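Local coordinates for copper homeostasis protein CutC (Streptococcus agalactiae, PDB 2BDQ) that probably takes part in copper homeostasis in the cytoplasm and may bind copper ions, at residues L31-G34 and G35-P38; N102-T106 and E107-Q111; I181-G184 and G185-A189. All blocks are in the same frame, centred on the assembly; numbering follows the deposited sequence.

How the interactions relate
All three are local contacts where a strand, loop or helix of one eight-stranded parallel barrel passes into the next element. Interactions 1 and 3 follow strands 24-28 and 180-183, with centres about 17 Å apart, and both run through consecutive glycines, two in interaction 1 and three in interaction 3, with a few methyl contacts. Interaction 3 is the buried one; interaction 1 is partly buried and reaches the second subunit. Interaction 2, at 102-111, lies farther out, its centre about 16 Å from that of the chain, where helix 106-116 begins. Its chemistry differs accordingly: three hydrogen bonds, one of them an aspartate cap, hold a helix start, beside a single apolar pair. Interactions 2 and 3 lie on opposite sides of the chain's centre.

Interaction 1 of 3, residues L31-G34 and G35-P38; sequences LAVG and GTTP
V33 and T36 meet through their methyl groups, CG1 of V33 lying 3.8 Å from CG2 of T36, with the two short side chains crossing at about a right angle. V33 turns this methyl to the following loop by placing CG1 between its backbone N and carbonyl carbon (chi1 77°). The other apolar touch is lighter: L31 CD2 comes to 4.0 Å from the CA of G35, although the side chain sets out away from it.

Within the segments the polar part is backbone. Residues 31-33 form a short 3-10 turn, closed by the amide of G34 donating to the carbonyl O of L31 at 3.0 Å. Both G34 (phi 103°) and G35 (phi 105°) then adopt backbone angles that call for glycine, since a CB would press on the preceding carbonyl oxygen. Beyond the turn, R62 NH1 donates a hydrogen bond to the carbonyl O of G35 and a weak one to that of V33, while OG1 of T36 is hydrogen-bonded to D29 of the second subunit.

T36 therefore works with both ends, its methyl on V33 and its hydroxyl across the dimer interface. The chemistry implies that the loop between strand 24-28 and helix 40-52 is probably shaped mainly by its glycine backbone and by polar bonds to R62 and the second subunit, the methyl contacts being few.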
loop_
_atom_site.group_PDB
_atom_site.type_symbol
_atom_site.label_atom_id
_atom_site.label_comp_id
_atom_site.label_asym_id
_atom_site.label_seq_id
_atom_site.Cartn_x
_atom_site.Cartn_y
_atom_site.Cartn_z
ATOM N N LEU A 31 -5.279 -4.515 0.474
ATOM C CA LEU A 31 -6.636 -4.919 0.834
ATOM C C LEU A 31 -6.655 -5.904 1.999
ATOM O O LEU A 31 -7.692 -6.107 2.636
ATOM C CB LEU A 31 -7.359 -5.518 -0.372
ATOM C CG LEU A 31 -7.736 -4.470 -1.427
ATOM C CD1 LEU A 31 -8.505 -5.128 -2.567
ATOM C CD2 LEU A 31 -8.575 -3.385 -0.784
ATOM N N ALA A 32 -5.507 -6.510 2.289
ATOM C CA ALA A 32 -5.425 -7.453 3.393
ATOM C C ALA A 32 -5.740 -6.762 4.717
ATOM O O ALA A 32 -6.199 -7.401 5.663
ATOM C CB ALA A 32 -4.037 -8.073 3.452
ATOM N N VAL A 33 -5.500 -5.457 4.787
ATOM C CA VAL A 33 -5.755 -4.729 6.020
ATOM C C VAL A 33 -7.009 -3.858 5.874
ATOM O O VAL A 33 -7.331 -3.040 6.738
ATOM C CB VAL A 33 -4.509 -3.878 6.411
ATOM C CG1 VAL A 33 -4.413 -2.626 5.548
ATOM C CG2 VAL A 33 -4.566 -3.528 7.874
ATOM N N GLY A 34 -7.726 -4.058 4.771
ATOM C CA GLY A 34 -8.943 -3.307 4.528
ATOM C C GLY A 34 -8.782 -2.190 3.514
ATOM O O GLY A 34 -9.752 -1.514 3.167
ATOM N N GLY A 35 -7.551 -1.977 3.058
ATOM C CA GLY A 35 -7.306 -0.945 2.066
ATOM C C GLY A 35 -6.647 0.325 2.576
ATOM O O GLY A 35 -7.096 0.912 3.559
ATOM N N THR A 36 -5.578 0.746 1.914
ATOM C CA THR A 36 -4.895 1.972 2.300
ATOM C C THR A 36 -4.686 2.826 1.057
ATOM O O THR A 36 -5.040 2.433 -0.057
ATOM C CB THR A 36 -3.509 1.707 2.929
ATOM O OG1 THR A 36 -2.664 1.051 1.978
ATOM C CG2 THR A 36 -3.633 0.852 4.180
ATOM N N THR A 37 -4.110 3.999 1.256
ATOM C CA THR A 37 -3.848 4.897 0.154
ATOM C C THR A 37 -2.771 4.283 -0.725
ATOM O O THR A 37 -1.705 3.910 -0.234
ATOM C CB THR A 37 -3.342 6.246 0.660
ATOM O OG1 THR A 37 -4.296 6.796 1.578
ATOM C CG2 THR A 37 -3.139 7.203 -0.507
ATOM N N PRO A 38 -3.044 4.154 -2.035
ATOM C CA PRO A 38 -2.093 3.583 -2.996
ATOM C C PRO A 38 -0.952 4.564 -3.290
ATOM O O PRO A 38 -1.031 5.740 -2.935
ATOM C CB PRO A 38 -2.964 3.307 -4.225
ATOM C CG PRO A 38 -3.991 4.399 -4.152
ATOM C CD PRO A 38 -4.338 4.450 -2.682
#

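Interaction 2 of 3, residues N102-T106 and E107-Q111; sequences NHIDT and EAIEQ
The carboxylates of D105 and E107 approach each other with their planes 62° apart, and OD1 of D105 lies 2.9 Å from OE2 of E107. This approach of like charges is crowded, with CG of E107 also pressed close to the same OD1, so the detail of the E107 placement is doubtful. The amide of A108 reaches OD1 from above the D105 carboxylate plane, 57° out of it, in a capping bond of 3.0 Å. The methyl of A108 also packs on this group, its CB 3.4 Å from CG of D105. D105 reaches the helix start because its CG stands anti to the backbone N (chi1 -171°), while E107, bent at chi2, folds its acid group back toward the cap.

D105 is thus the N-cap, and it is also the centre of an inverse gamma turn. Its own carbonyl O receives the amide of I109 at 3.2 Å, in the carbonyl plane, and the carbonyl O of T106 receives that of E110 at 2.9 Å, beginning the regular helical pattern. Alongside this second bond, CG2 of T106 touches the CD of E110 at 3.9 Å. A single apolar contact lies nearby, where CG2 of I104 meets CD1 of I109 at 3.8 Å.

I104 also touches S138, Q141 and L142 of helix 135-144, and D105 has a backbone bond to I97, just past strand 92-95. The contact therefore joins the loop after that strand to helix 106-116, with E107 and E110 on the exposed side.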
loop_
_atom_site.group_PDB
_atom_site.type_symbol
_atom_site.label_atom_id
_atom_site.label_comp_id
_atom_site.label_asym_id
_atom_site.label_seq_id
_atom_site.Cartn_x
_atom_site.Cartn_y
_atom_site.Cartn_z
ATOM N N ASN A 102 -15.781 5.840 19.419
ATOM C CA ASN A 102 -16.437 5.353 18.210
ATOM C C ASN A 102 -17.475 6.272 17.594
ATOM O O ASN A 102 -18.482 5.810 17.049
ATOM C CB ASN A 102 -17.077 4.000 18.496
ATOM C CG ASN A 102 -16.063 2.961 18.882
ATOM O OD1 ASN A 102 -16.348 2.063 19.674
ATOM N ND2 ASN A 102 -14.870 3.062 18.316
ATOM N N HIS A 103 -17.239 7.570 17.685
ATOM C CA HIS A 103 -18.145 8.546 17.100
ATOM C C HIS A 103 -17.393 9.269 16.005
ATOM O O HIS A 103 -16.162 9.226 15.956
ATOM C CB HIS A 103 -18.622 9.529 18.168
ATOM C CG HIS A 103 -19.668 8.959 19.073
ATOM N ND1 HIS A 103 -19.774 9.303 20.403
ATOM C CD2 HIS A 103 -20.648 8.054 18.840
ATOM C CE1 HIS A 103 -20.771 8.630 20.952
ATOM N NE2 HIS A 103 -21.317 7.864 20.025
ATOM N N ILE A 104 -18.124 9.923 15.117
ATOM C CA ILE A 104 -17.480 10.644 14.038
ATOM C C ILE A 104 -16.650 11.795 14.578
ATOM O O ILE A 104 -17.157 12.649 15.299
ATOM C CB ILE A 104 -18.514 11.192 13.043
ATOM C CG1 ILE A 104 -19.204 10.028 12.333
ATOM C CG2 ILE A 104 -17.835 12.110 12.037
ATOM C CD1 ILE A 104 -20.190 10.450 11.292
ATOM N N ASP A 105 -15.366 11.810 14.230
ATOM C CA ASP A 105 -14.480 12.870 14.681
ATOM C C ASP A 105 -14.636 14.055 13.732
ATOM O O ASP A 105 -13.857 14.213 12.787
ATOM C CB ASP A 105 -13.024 12.390 14.685
ATOM C CG ASP A 105 -12.085 13.380 15.359
ATOM O OD1 ASP A 105 -12.425 14.581 15.395
ATOM O OD2 ASP A 105 -11.009 12.965 15.841
ATOM N N THR A 106 -15.653 14.874 13.989
ATOM C CA THR A 106 -15.953 16.045 13.167
ATOM C C THR A 106 -14.804 17.043 13.076
ATOM O O THR A 106 -14.515 17.553 12.001
ATOM C CB THR A 106 -17.202 16.799 13.699
ATOM O OG1 THR A 106 -18.328 15.912 13.726
ATOM C CG2 THR A 106 -17.531 17.985 12.801
ATOM N N GLU A 107 -14.154 17.327 14.198
ATOM C CA GLU A 107 -13.059 18.283 14.190
ATOM C C GLU A 107 -11.909 17.836 13.292
ATOM O O GLU A 107 -11.352 18.646 12.548
ATOM C CB GLU A 107 -12.552 18.538 15.615
ATOM C CG GLU A 107 -12.479 17.290 16.492
ATOM C CD GLU A 107 -13.781 17.018 17.236
ATOM O OE1 GLU A 107 -14.165 17.859 18.080
ATOM O OE2 GLU A 107 -14.416 15.970 16.980
ATOM N N ALA A 108 -11.561 16.553 13.343
ATOM C CA ALA A 108 -10.467 16.046 12.517
ATOM C C ALA A 108 -10.833 16.139 11.037
ATOM O O ALA A 108 -10.022 16.580 10.220
ATOM C CB ALA A 108 -10.128 14.599 12.896
ATOM N N ILE A 109 -12.054 15.738 10.691
ATOM C CA ILE A 109 -12.493 15.797 9.301
ATOM C C ILE A 109 -12.506 17.232 8.778
ATOM O O ILE A 109 -12.103 17.484 7.639
ATOM C CB ILE A 109 -13.908 15.196 9.123
ATOM C CG1 ILE A 109 -13.881 13.700 9.430
ATOM C CG2 ILE A 109 -14.399 15.418 7.693
ATOM C CD1 ILE A 109 -15.235 13.073 9.459
ATOM N N GLU A 110 -12.976 18.173 9.593
ATOM C CA GLU A 110 -13.012 19.565 9.160
ATOM C C GLU A 110 -11.605 20.069 8.856
ATOM O O GLU A 110 -11.426 20.892 7.965
ATOM C CB GLU A 110 -13.682 20.458 10.219
ATOM C CG GLU A 110 -15.144 20.116 10.464
ATOM C CD GLU A 110 -15.879 21.147 11.316
ATOM O OE1 GLU A 110 -15.376 21.517 12.401
ATOM O OE2 GLU A 110 -16.973 21.584 10.894
ATOM N N GLN A 111 -10.610 19.564 9.584
ATOM C CA GLN A 111 -9.221 19.970 9.362
ATOM C C GLN A 111 -8.770 19.594 7.947
ATOM O O GLN A 111 -7.912 20.260 7.359
ATOM C CB GLN A 111 -8.279 19.294 10.371
ATOM C CG GLN A 111 -8.207 19.936 11.758
ATOM C CD GLN A 111 -7.206 19.228 12.678
ATOM O OE1 GLN A 111 -7.523 18.210 13.302
ATOM N NE2 GLN A 111 -5.986 19.756 12.746
#

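Interaction 3 of 3, residues I181-G184 and G185-A189; sequences IMVG and GGVTA
V187 folds back over the end of strand 180-183, and its CG2 methyl forms the tight part of this contact, 3.6 Å from the CA of G184. With CG2 anti to its own carbonyl carbon, V187 lays this one branch on the G184 backbone, where it is also 3.7 Å from the carbonyl C. The same methyl meets CG2 of V183 at 4.1 Å, a looser apolar touch in which the two valine side chains cross at about a right angle. G184 is nearly extended, and the valine methyl rests on its main chain. A buried apolar layer continues outward: V183 and V187 both touch A204 of strand 203-206, V183 packs on I195 of helix 192-199, and V187 on Y192.

The far side of the turn is looser and more open. G185 and G186 both take positive phi values, 80° and 82°; at G186 the backbone angles by themselves demand glycine, as a CB would run into the preceding carbonyl oxygen. G186 is exposed to solvent, and the bend through these two residues carries the chain away from the strand before V187 brings it back. Polar ties hold the inner part of the turn from the neighbouring strand's end: H153 ND1 is hydrogen-bonded to the carbonyl O of G184 and weakly to that of G185.

The G184-G186 run thus gives a tight bend where a strand of a parallel eight-stranded barrel passes into the loop before its following helix, here 192-199. Such beta-alpha loops at the C-terminal strand ends are characteristic of the TIM-barrel fold, to whose clan the CutC family belongs.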
loop_
_atom_site.group_PDB
_atom_site.type_symbol
_atom_site.label_atom_id
_atom_site.label_comp_id
_atom_site.label_asym_id
_atom_site.label_seq_id
_atom_site.Cartn_x
_atom_site.Cartn_y
_atom_site.Cartn_z
ATOM N N ILE A 181 -26.329 5.988 0.030
ATOM C CA ILE A 181 -25.913 4.852 0.835
ATOM C C ILE A 181 -25.434 3.743 -0.113
ATOM O O ILE A 181 -26.130 3.372 -1.063
ATOM C CB ILE A 181 -27.075 4.302 1.677
ATOM C CG1 ILE A 181 -27.531 5.351 2.696
ATOM C CG2 ILE A 181 -26.644 3.008 2.349
ATOM C CD1 ILE A 181 -26.535 5.642 3.798
HETATM N N MSE A 182 -24.250 3.207 0.153
HETATM C CA MSE A 182 -23.703 2.145 -0.671
HETATM C C MSE A 182 -23.405 0.929 0.197
HETATM O O MSE A 182 -22.854 1.062 1.283
HETATM C CB MSE A 182 -22.432 2.637 -1.381
HETATM C CG MSE A 182 -21.673 1.543 -2.132
HETATM SE SE MSE A 182 -20.341 2.205 -3.387
HETATM C CE MSE A 182 -19.205 3.236 -2.185
ATOM N N VAL A 183 -23.778 -0.255 -0.274
ATOM C CA VAL A 183 -23.510 -1.459 0.506
ATOM C C VAL A 183 -22.171 -2.082 0.133
ATOM O O VAL A 183 -21.777 -2.091 -1.037
ATOM C CB VAL A 183 -24.618 -2.517 0.328
ATOM C CG1 VAL A 183 -25.879 -2.048 1.011
ATOM C CG2 VAL A 183 -24.875 -2.769 -1.157
ATOM N N GLY A 184 -21.483 -2.591 1.153
ATOM C CA GLY A 184 -20.195 -3.230 0.971
ATOM C C GLY A 184 -19.981 -4.307 2.020
ATOM O O GLY A 184 -20.760 -4.417 2.974
ATOM N N GLY A 185 -18.926 -5.101 1.844
ATOM C CA GLY A 185 -18.619 -6.173 2.778
ATOM C C GLY A 185 -19.476 -7.403 2.532
ATOM O O GLY A 185 -20.586 -7.500 3.048
ATOM N N GLY A 186 -18.965 -8.346 1.748
ATOM C CA GLY A 186 -19.725 -9.549 1.464
ATOM C C GLY A 186 -20.745 -9.346 0.360
ATOM O O GLY A 186 -21.649 -10.163 0.176
ATOM N N VAL A 187 -20.609 -8.249 -0.377
ATOM C CA VAL A 187 -21.523 -7.961 -1.476
ATOM C C VAL A 187 -20.924 -8.510 -2.766
ATOM O O VAL A 187 -19.884 -8.031 -3.232
ATOM C CB VAL A 187 -21.755 -6.441 -1.635
ATOM C CG1 VAL A 187 -22.698 -6.177 -2.786
ATOM C CG2 VAL A 187 -22.318 -5.865 -0.349
ATOM N N THR A 188 -21.582 -9.516 -3.338
ATOM C CA THR A 188 -21.116 -10.143 -4.571
ATOM C C THR A 188 -22.138 -10.036 -5.701
ATOM O O THR A 188 -23.207 -9.452 -5.539
ATOM C CB THR A 188 -20.834 -11.638 -4.365
ATOM O OG1 THR A 188 -22.067 -12.323 -4.113
ATOM C CG2 THR A 188 -19.899 -11.851 -3.189
ATOM N N ALA A 189 -21.800 -10.617 -6.848
ATOM C CA ALA A 189 -22.687 -10.590 -8.001
ATOM C C ALA A 189 -23.913 -11.479 -7.786
ATOM O O ALA A 189 -24.819 -11.514 -8.621
ATOM C CB ALA A 189 -21.935 -11.032 -9.244
#